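Local coordinates for D-lactate dehydrogenase (Fermentative) (Pseudomonas aeruginosa, PDB 6ABJ), which probably catalyses the NADH-dependent interconversion of pyruvate and D-lactate as a tetrameric member of the D-isomer specific 2-hydroxyacid dehydrogenase family, at residues Leu87-Ser92 with Asp329-Trp334. Numbering follows the deposited sequence.
Sequences LVALRS and DNIAAW
Leu87 and Trp334 meet where the C-terminal helix 317-335 packs on strand 87-90 of a five-stranded parallel sheet, in the catalytic domain of the D-2-hydroxyacid dehydrogenase fold. This sheet also carries the N-terminal strand 18-21, so the last helix of the chain returns to cover the domain in which the chain began. Helix and strand run nearly antiparallel, at 157°, with their axes 9.6 Å apart, and the CA atoms of Ala89 and Ile331 are the nearest pair of CA atoms across the two segments.

The leucine runs along one face of the indole. Its CB sits over the six-membered ring, 4.0 Å from the centroid and 12° off the normal, a CH-pi contact. With CG anti to the backbone N (chi1 173°), the branch carries on above the same face: CD2 lies beyond the ring margin, on the CG-CE3 side, 3.8 Å from Trp334 CD2, while CD1 sits above the CG-CD1 bond of the five-membered ring, 4.0 Å from Trp334 CD1. Leucine and indole thus lie alongside one another and point opposite ways.

Leu87 CD2 also touches Ile331 CG1 at 4.0 Å, one helical turn back from the tryptophan, and so fits between the two helix residues. Ile331 CG1 is anti to the carbonyl carbon, and its extended chain brings CD1 to the methyl of Ala89, 3.9 Å from CB. Val63 on the adjacent strand 63-66 touches both Leu87 and Ile331, continuing the apolar layer across the sheet.

Toward the C-terminal end of the strand the contact turns polar. Asn330 OD1 accepts a hydrogen bond from Asn341 ND2, and a single water joins strand to helix, donating to Leu90 O at 2.7 Å and accepting from Asn330 ND2.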
loop_
_atom_site.group_PDB
_atom_site.type_symbol
_atom_site.label_atom_id
_atom_site.label_comp_id
_atom_site.label_asym_id
_atom_site.label_seq_id
_atom_site.Cartn_x
_atom_site.Cartn_y
_atom_site.Cartn_z
ATOM N N LEU B 87 41.938 -6.201 12.701
ATOM C CA LEU B 87 41.490 -6.373 11.332
ATOM C C LEU B 87 40.024 -5.860 11.174
ATOM O O LEU B 87 39.187 -6.114 12.026
ATOM C CB LEU B 87 41.568 -7.847 10.928
ATOM C CG LEU B 87 40.985 -8.236 9.570
ATOM C CD1 LEU B 87 41.795 -7.795 8.362
ATOM C CD2 LEU B 87 40.801 -9.732 9.558
ATOM N N VAL B 88 39.787 -5.162 10.064
ATOM C CA VAL B 88 38.449 -4.767 9.658
ATOM C C VAL B 88 38.078 -5.631 8.460
ATOM O O VAL B 88 38.719 -5.553 7.436
ATOM C CB VAL B 88 38.463 -3.281 9.192
ATOM C CG1 VAL B 88 37.086 -2.865 8.632
ATOM C CG2 VAL B 88 38.870 -2.364 10.338
ATOM N N ALA B 89 37.071 -6.482 8.616
ATOM C CA ALA B 89 36.589 -7.343 7.536
ATOM C C ALA B 89 35.267 -6.742 7.046
ATOM O O ALA B 89 34.306 -6.664 7.840
ATOM C CB ALA B 89 36.317 -8.743 8.023
ATOM N N LEU B 90 35.208 -6.369 5.763
ATOM C CA LEU B 90 33.950 -5.795 5.168
ATOM C C LEU B 90 33.214 -6.947 4.546
ATOM O O LEU B 90 33.755 -7.668 3.663
ATOM C CB LEU B 90 34.234 -4.779 4.110
ATOM C CG LEU B 90 35.278 -3.727 4.409
ATOM C CD1 LEU B 90 35.567 -2.912 3.180
ATOM C CD2 LEU B 90 34.798 -2.852 5.540
ATOM N N ARG B 91 31.975 -7.178 4.988
ATOM C CA ARG B 91 31.125 -8.200 4.369
ATOM C C ARG B 91 30.396 -7.578 3.155
ATOM O O ARG B 91 29.180 -7.716 2.996
ATOM C CB ARG B 91 30.118 -8.817 5.349
ATOM C CG ARG B 91 29.247 -7.834 6.119
ATOM C CD ARG B 91 28.343 -8.564 7.107
ATOM N NE ARG B 91 27.303 -7.709 7.685
ATOM C CZ ARG B 91 27.478 -6.894 8.722
ATOM N NH1 ARG B 91 28.662 -6.798 9.313
ATOM N NH2 ARG B 91 26.461 -6.166 9.169
ATOM N N SER B 92 31.167 -6.895 2.312
ATOM C CA SER B 92 30.678 -6.180 1.158
ATOM C C SER B 92 31.783 -6.176 0.137
ATOM O O SER B 92 32.975 -6.376 0.473
ATOM C CB SER B 92 30.333 -4.735 1.535
ATOM O OG SER B 92 31.462 -3.983 1.983
ATOM N N ASP B 329 36.910 -16.939 5.306
ATOM C CA ASP B 329 38.179 -17.313 4.688
ATOM C C ASP B 329 39.164 -16.153 4.668
ATOM O O ASP B 329 40.369 -16.363 4.900
ATOM C CB ASP B 329 38.003 -17.894 3.282
ATOM C CG ASP B 329 37.391 -19.308 3.288
ATOM O OD1 ASP B 329 37.320 -19.968 4.377
ATOM O OD2 ASP B 329 37.023 -19.784 2.183
ATOM N N ASN B 330 38.694 -14.940 4.365
ATOM C CA ASN B 330 39.574 -13.769 4.381
ATOM C C ASN B 330 40.201 -13.579 5.765
ATOM O O ASN B 330 41.365 -13.165 5.900
ATOM C CB ASN B 330 38.851 -12.455 4.004
ATOM C CG ASN B 330 38.491 -12.363 2.558
ATOM O OD1 ASN B 330 38.993 -13.091 1.696
ATOM N ND2 ASN B 330 37.576 -11.408 2.259
ATOM N N ILE B 331 39.411 -13.874 6.782
ATOM C CA ILE B 331 39.832 -13.642 8.153
ATOM C C ILE B 331 40.889 -14.703 8.543
ATOM O O ILE B 331 41.897 -14.358 9.203
ATOM C CB ILE B 331 38.619 -13.631 9.129
ATOM C CG1 ILE B 331 37.831 -12.317 8.985
ATOM C CG2 ILE B 331 39.072 -13.712 10.586
ATOM C CD1 ILE B 331 36.453 -12.336 9.623
ATOM N N ALA B 332 40.638 -15.958 8.144
ATOM C CA ALA B 332 41.582 -17.092 8.411
ATOM C C ALA B 332 42.908 -16.813 7.703
ATOM O O ALA B 332 43.993 -17.036 8.241
ATOM C CB ALA B 332 40.962 -18.411 7.945
ATOM N N ALA B 333 42.796 -16.288 6.494
ATOM C CA ALA B 333 43.954 -15.935 5.687
ATOM C C ALA B 333 44.774 -14.808 6.312
ATOM O O ALA B 333 46.028 -14.902 6.418
ATOM C CB ALA B 333 43.556 -15.638 4.260
ATOM N N TRP B 334 44.121 -13.748 6.766
ATOM C CA TRP B 334 44.856 -12.687 7.425
ATOM C C TRP B 334 45.642 -13.248 8.595
ATOM O O TRP B 334 46.834 -12.932 8.790
ATOM C CB TRP B 334 43.906 -11.584 7.917
ATOM C CG TRP B 334 44.488 -10.671 8.986
ATOM C CD1 TRP B 334 45.321 -9.570 8.802
ATOM C CD2 TRP B 334 44.311 -10.766 10.450
ATOM N NE1 TRP B 334 45.654 -8.997 10.003
ATOM C CE2 TRP B 334 45.083 -9.661 11.028
ATOM C CE3 TRP B 334 43.616 -11.617 11.299
ATOM C CZ2 TRP B 334 45.141 -9.443 12.394
ATOM C CZ3 TRP B 334 43.684 -11.382 12.676
ATOM C CH2 TRP B 334 44.427 -10.322 13.207
HETATM O O HOH W 1 35.308 -9.820 3.771
#